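Local coordinates for variant surface glycoprotein MITAT 1.1 (Trypanosoma brucei brucei, PDB 5LY9), which forms, with many identical copies, the GPI-anchored coat on the parasite surface whose antigenic switching lets the trypanosome evade the host immune response, at residues T66-Y71 / T314-V319; A279-L284 / T298-L303. One frame throughout, in Å; residues are numbered along the deposited sequence.

Interaction 1. Residues T66-Y71 / T314-V319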
loop_
_atom_site.group_PDB
_atom_site.type_symbol
_atom_site.label_atom_id
_atom_site.label_comp_id
_atom_site.label_asym_id
_atom_site.label_seq_id
_atom_site.Cartn_x
_atom_site.Cartn_y
_atom_site.Cartn_z
ATOM N N THR A 66 -4.768 26.731 24.245
ATOM C CA THR A 66 -3.371 26.475 23.865
ATOM C C THR A 66 -3.064 24.984 24.003
ATOM O O THR A 66 -2.491 24.380 23.116
ATOM C CB THR A 66 -2.407 27.293 24.668
ATOM O OG1 THR A 66 -2.590 28.691 24.378
ATOM C CG2 THR A 66 -0.982 26.945 24.388
ATOM N N LEU A 67 -3.426 24.431 25.139
ATOM C CA LEU A 67 -3.252 23.024 25.427
ATOM C C LEU A 67 -3.932 22.167 24.422
ATOM O O LEU A 67 -3.337 21.193 23.875
ATOM C CB LEU A 67 -3.751 22.735 26.807
ATOM C CG LEU A 67 -3.626 21.284 27.191
ATOM C CD1 LEU A 67 -2.152 20.793 27.210
ATOM C CD2 LEU A 67 -4.296 21.028 28.475
ATOM N N LEU A 68 -5.198 22.473 24.077
ATOM C CA LEU A 68 -5.918 21.647 23.152
ATOM C C LEU A 68 -5.327 21.745 21.737
ATOM O O LEU A 68 -5.225 20.747 21.046
ATOM C CB LEU A 68 -7.415 22.026 23.143
ATOM C CG LEU A 68 -8.132 21.589 24.395
ATOM C CD1 LEU A 68 -9.515 22.299 24.509
ATOM C CD2 LEU A 68 -8.298 20.118 24.474
ATOM N N ARG A 69 -4.914 22.945 21.335
ATOM C CA ARG A 69 -4.277 23.176 20.014
ATOM C C ARG A 69 -3.011 22.359 19.940
ATOM O O ARG A 69 -2.756 21.707 18.945
ATOM C CB ARG A 69 -3.998 24.653 19.890
ATOM C CG ARG A 69 -3.253 25.077 18.614
ATOM C CD ARG A 69 -1.825 25.502 18.860
ATOM N NE ARG A 69 -1.305 26.029 17.607
ATOM C CZ ARG A 69 -1.477 27.277 17.170
ATOM N NH1 ARG A 69 -2.044 28.236 17.898
ATOM N NH2 ARG A 69 -1.073 27.570 15.965
ATOM N N GLY A 70 -2.226 22.433 21.009
ATOM C CA GLY A 70 -0.968 21.646 21.090
ATOM C C GLY A 70 -1.208 20.175 21.037
ATOM O O GLY A 70 -0.434 19.439 20.373
ATOM N N TYR A 71 -2.277 19.712 21.710
ATOM C CA TYR A 71 -2.655 18.326 21.693
ATOM C C TYR A 71 -3.025 17.833 20.313
ATOM O O TYR A 71 -2.509 16.820 19.815
ATOM C CB TYR A 71 -3.744 18.078 22.709
ATOM C CG TYR A 71 -4.461 16.818 22.560
ATOM C CD1 TYR A 71 -4.043 15.681 23.187
ATOM C CD2 TYR A 71 -5.582 16.775 21.776
ATOM C CE1 TYR A 71 -4.680 14.507 22.975
ATOM C CE2 TYR A 71 -6.219 15.634 21.535
ATOM C CZ TYR A 71 -5.796 14.471 22.166
ATOM O OH TYR A 71 -6.543 13.286 21.988
ATOM N N THR A 314 -16.846 21.828 26.646
ATOM C CA THR A 314 -17.339 23.220 26.549
ATOM C C THR A 314 -16.368 24.102 25.811
ATOM O O THR A 314 -16.845 24.895 24.993
ATOM C CB THR A 314 -17.718 23.893 27.914
ATOM O OG1 THR A 314 -16.543 23.906 28.718
ATOM C CG2 THR A 314 -18.733 23.075 28.599
ATOM N N TYR A 315 -15.041 23.834 25.939
ATOM C CA TYR A 315 -14.036 24.576 25.205
ATOM C C TYR A 315 -14.084 24.290 23.675
ATOM O O TYR A 315 -13.978 25.217 22.831
ATOM C CB TYR A 315 -12.580 24.334 25.791
ATOM C CG TYR A 315 -12.518 24.893 27.132
ATOM C CD1 TYR A 315 -12.268 26.254 27.320
ATOM C CD2 TYR A 315 -12.854 24.134 28.243
ATOM C CE1 TYR A 315 -12.320 26.792 28.590
ATOM C CE2 TYR A 315 -12.913 24.707 29.524
ATOM C CZ TYR A 315 -12.628 26.034 29.656
ATOM O OH TYR A 315 -12.647 26.659 30.886
ATOM N N LEU A 316 -14.213 23.027 23.335
ATOM C CA LEU A 316 -14.267 22.622 21.923
ATOM C C LEU A 316 -15.587 23.166 21.299
ATOM O O LEU A 316 -15.623 23.563 20.119
ATOM C CB LEU A 316 -14.182 21.138 21.798
ATOM C CG LEU A 316 -12.851 20.527 22.261
ATOM C CD1 LEU A 316 -12.905 18.988 22.277
ATOM C CD2 LEU A 316 -11.739 21.030 21.417
ATOM N N ASP A 317 -16.656 23.114 22.068
ATOM C CA ASP A 317 -17.944 23.701 21.630
ATOM C C ASP A 317 -17.883 25.191 21.355
ATOM O O ASP A 317 -18.419 25.672 20.349
ATOM C CB ASP A 317 -19.056 23.384 22.622
ATOM C CG ASP A 317 -19.477 21.914 22.601
ATOM O OD1 ASP A 317 -19.174 21.129 21.661
ATOM O OD2 ASP A 317 -20.140 21.527 23.568
ATOM N N MET A 318 -17.184 25.923 22.220
ATOM C CA MET A 318 -16.926 27.334 22.036
ATOM C C MET A 318 -16.157 27.612 20.748
ATOM O O MET A 318 -16.499 28.485 19.977
ATOM C CB MET A 318 -16.178 27.830 23.275
ATOM C CG MET A 318 -15.949 29.276 23.323
ATOM S SD MET A 318 -15.351 29.688 25.010
ATOM C CE MET A 318 -13.705 29.097 24.866
ATOM N N VAL A 319 -15.172 26.770 20.438
ATOM C CA VAL A 319 -14.443 26.917 19.180
ATOM C C VAL A 319 -15.375 26.695 17.968
ATOM O O VAL A 319 -15.377 27.472 17.016
ATOM C CB VAL A 319 -13.251 25.918 19.194
ATOM C CG1 VAL A 319 -12.650 25.768 17.838
ATOM C CG2 VAL A 319 -12.202 26.439 20.152
#

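Interaction 2. Residues A279-L284 / T298-L303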
loop_
_atom_site.group_PDB
_atom_site.type_symbol
_atom_site.label_atom_id
_atom_site.label_comp_id
_atom_site.label_asym_id
_atom_site.label_seq_id
_atom_site.Cartn_x
_atom_site.Cartn_y
_atom_site.Cartn_z
ATOM N N ALA A 279 1.470 15.278 28.882
ATOM C CA ALA A 279 2.876 15.733 28.563
ATOM C C ALA A 279 2.889 17.178 28.150
ATOM O O ALA A 279 3.812 17.938 28.509
ATOM C CB ALA A 279 3.484 14.895 27.491
ATOM N N LEU A 280 1.851 17.599 27.420
ATOM C CA LEU A 280 1.803 19.024 26.996
ATOM C C LEU A 280 1.519 19.999 28.157
ATOM O O LEU A 280 1.838 21.165 28.034
ATOM C CB LEU A 280 0.795 19.253 25.891
ATOM C CG LEU A 280 1.236 18.737 24.537
ATOM C CD1 LEU A 280 0.055 18.568 23.641
ATOM C CD2 LEU A 280 2.262 19.694 24.001
ATOM N N VAL A 281 0.899 19.530 29.252
ATOM C CA VAL A 281 0.659 20.362 30.372
ATOM C C VAL A 281 2.024 20.797 30.904
ATOM O O VAL A 281 2.265 21.968 31.195
ATOM C CB VAL A 281 -0.235 19.686 31.433
ATOM C CG1 VAL A 281 -0.287 20.526 32.721
ATOM C CG2 VAL A 281 -1.668 19.485 30.870
ATOM N N LYS A 282 2.904 19.839 30.995
ATOM C CA LYS A 282 4.254 20.057 31.475
ATOM C C LYS A 282 5.066 20.868 30.451
ATOM O O LYS A 282 5.618 21.904 30.808
ATOM C CB LYS A 282 4.928 18.746 31.735
ATOM C CG LYS A 282 6.337 19.006 32.278
ATOM C CD LYS A 282 6.983 17.735 32.724
ATOM C CE LYS A 282 8.410 18.029 33.210
ATOM N NZ LYS A 282 9.127 16.738 33.221
ATOM N N THR A 283 4.977 20.516 29.200
ATOM C CA THR A 283 5.655 21.242 28.113
ATOM C C THR A 283 5.266 22.701 27.980
ATOM O O THR A 283 6.159 23.541 27.821
ATOM C CB THR A 283 5.411 20.536 26.790
ATOM O OG1 THR A 283 5.988 19.233 26.909
ATOM C CG2 THR A 283 6.076 21.269 25.538
ATOM N N LEU A 284 3.964 23.011 27.973
ATOM C CA LEU A 284 3.463 24.348 27.621
ATOM C C LEU A 284 3.029 25.190 28.778
ATOM O O LEU A 284 3.076 26.393 28.695
ATOM C CB LEU A 284 2.270 24.197 26.654
ATOM C CG LEU A 284 2.608 23.664 25.255
ATOM C CD1 LEU A 284 1.322 23.438 24.452
ATOM C CD2 LEU A 284 3.631 24.589 24.568
ATOM N N THR A 298 -3.126 18.369 38.782
ATOM C CA THR A 298 -3.571 19.564 39.503
ATOM C C THR A 298 -3.843 20.680 38.566
ATOM O O THR A 298 -4.860 21.322 38.695
ATOM C CB THR A 298 -2.487 20.002 40.483
ATOM O OG1 THR A 298 -2.342 18.948 41.439
ATOM C CG2 THR A 298 -2.899 21.244 41.190
ATOM N N LYS A 299 -2.967 20.904 37.573
ATOM C CA LYS A 299 -3.193 21.975 36.620
ATOM C C LYS A 299 -4.424 21.686 35.764
ATOM O O LYS A 299 -5.209 22.567 35.457
ATOM C CB LYS A 299 -1.982 22.140 35.729
ATOM C CG LYS A 299 -2.152 23.222 34.696
ATOM C CD LYS A 299 -2.249 24.558 35.362
ATOM C CE LYS A 299 -1.953 25.593 34.373
ATOM N NZ LYS A 299 -2.059 26.982 34.961
ATOM N N LEU A 300 -4.585 20.423 35.319
ATOM C CA LEU A 300 -5.771 20.063 34.545
ATOM C C LEU A 300 -7.073 20.317 35.310
ATOM O O LEU A 300 -8.077 20.746 34.710
ATOM C CB LEU A 300 -5.757 18.588 34.062
ATOM C CG LEU A 300 -4.673 18.261 33.031
ATOM C CD1 LEU A 300 -4.414 16.769 32.934
ATOM C CD2 LEU A 300 -5.129 18.800 31.703
ATOM N N GLU A 301 -7.062 20.039 36.599
ATOM C CA GLU A 301 -8.282 20.277 37.431
ATOM C C GLU A 301 -8.578 21.771 37.514
ATOM O O GLU A 301 -9.734 22.208 37.480
ATOM C CB GLU A 301 -8.053 19.737 38.815
ATOM C CG GLU A 301 -8.126 18.268 38.831
ATOM C CD GLU A 301 -7.501 17.615 40.051
ATOM O OE1 GLU A 301 -6.745 18.233 40.834
ATOM O OE2 GLU A 301 -7.823 16.411 40.213
ATOM N N ALA A 302 -7.511 22.565 37.668
ATOM C CA ALA A 302 -7.656 24.022 37.667
ATOM C C ALA A 302 -8.085 24.613 36.376
ATOM O O ALA A 302 -8.664 25.711 36.320
ATOM C CB ALA A 302 -6.351 24.658 38.173
ATOM N N LEU A 303 -7.761 23.946 35.278
ATOM C CA LEU A 303 -8.115 24.438 33.957
ATOM C C LEU A 303 -9.548 24.092 33.550
ATOM O O LEU A 303 -10.247 24.888 32.972
ATOM C CB LEU A 303 -7.162 23.816 32.926
ATOM C CG LEU A 303 -5.711 24.407 32.879
ATOM C CD1 LEU A 303 -4.873 23.537 31.931
ATOM C CD2 LEU A 303 -5.778 25.842 32.419
#

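Interaction 1. Residues T66-Y71 / T314-V319
L68 reaches across from helix 62-114, one of the long helices of the A-type variant surface glycoprotein N-terminal domain, to meet Y315 and L316 on the short helix 313-321. The nearest CA atoms, those of L68 and L316, are 8.5 Å apart, and the contact buries 107 Å² in all; one leucine branch spans the gap. L68 carries CG opposite its carbonyl carbon (chi1 -72°), and with CB directed at the short helix this brings CD1 between two consecutive residues. The L68 and Y315 side chains run at about a right angle: CD1 of L68 abuts CB of Y315 at 3.9 Å, at the root of the tyrosine, while the phenol turns away from L68 and meets the ring of F304 with the planes about 85° apart. L316 leaves its helix to one side, but its CD2 reaches toward L68. Two N-acetylglucosamine residues touch L316, and F72 of the long helix packs against it too, which places this apolar bridge beside the glycan. L68 and L316 approach each other at a slant, methyl to methyl, with CD1 of L68 4.0 Å from CD2 of L316.

Interaction 2. Residues A279-L284 / T298-L303
V281 of helix 275-285 faces helix 295-304 and divides its two methyls between K299 and L300. The apolar contact proper is on the CG2 side: CG2 of V281 lies 3.6 Å from CD2 of L300 and 3.9 Å from CG of the same leucine, so one branch and the branch point both meet the methyl. The valine torsion sorts the two methyls, since at chi1 171° CG1 stands opposite the backbone N and CG2 opposite the carbonyl carbon. A second kind of packing uses the aliphatic root of a lysine. CG1 of V281 sits equally close to two K299 atoms, 3.8 Å from CB and 3.8 Å from CG. Beyond CG the lysine bends (chi2 66°) and leads away from V281. Polar bonding lies outside the interface: NZ of K299 is hydrogen-bonded to OE1 of Q63 on helix 62-114, and the backbone O of L303 accepts a bond from NE2 of Q64. The first helix has a wider, pi-type turn at 281-284. With CA of V281 and CA of K299 7.5 Å apart, the arrangement is a helix-loop-helix, two short consecutive helices packed through V281 beside helix 62-114 of the A-type variant surface glycoprotein fold.

In the fold
The two contacts lie about 13 Å apart between centres, on the same side of the chain's centre, which is about 31 Å from interaction 1 and 36 Å from interaction 2. Interaction 2 is nested in sequence within the loop closed by interaction 1: helices 275-285 and 295-304 come between helix 62-114 and helix 313-321, which directly follows 295-304. Helix 62-114 carries all three short helices: L68 packs on 313-321, L67 and Y71 touch L280 of 275-285 (CD1 of L67 is 3.6 Å from CB of L280), and Q63 and Q64 bond to 295-304. Helices 62-114 and 275-285 also pack on the second subunit, through T66, R69, L280, T283 and L284, so both lie in the dimer interface.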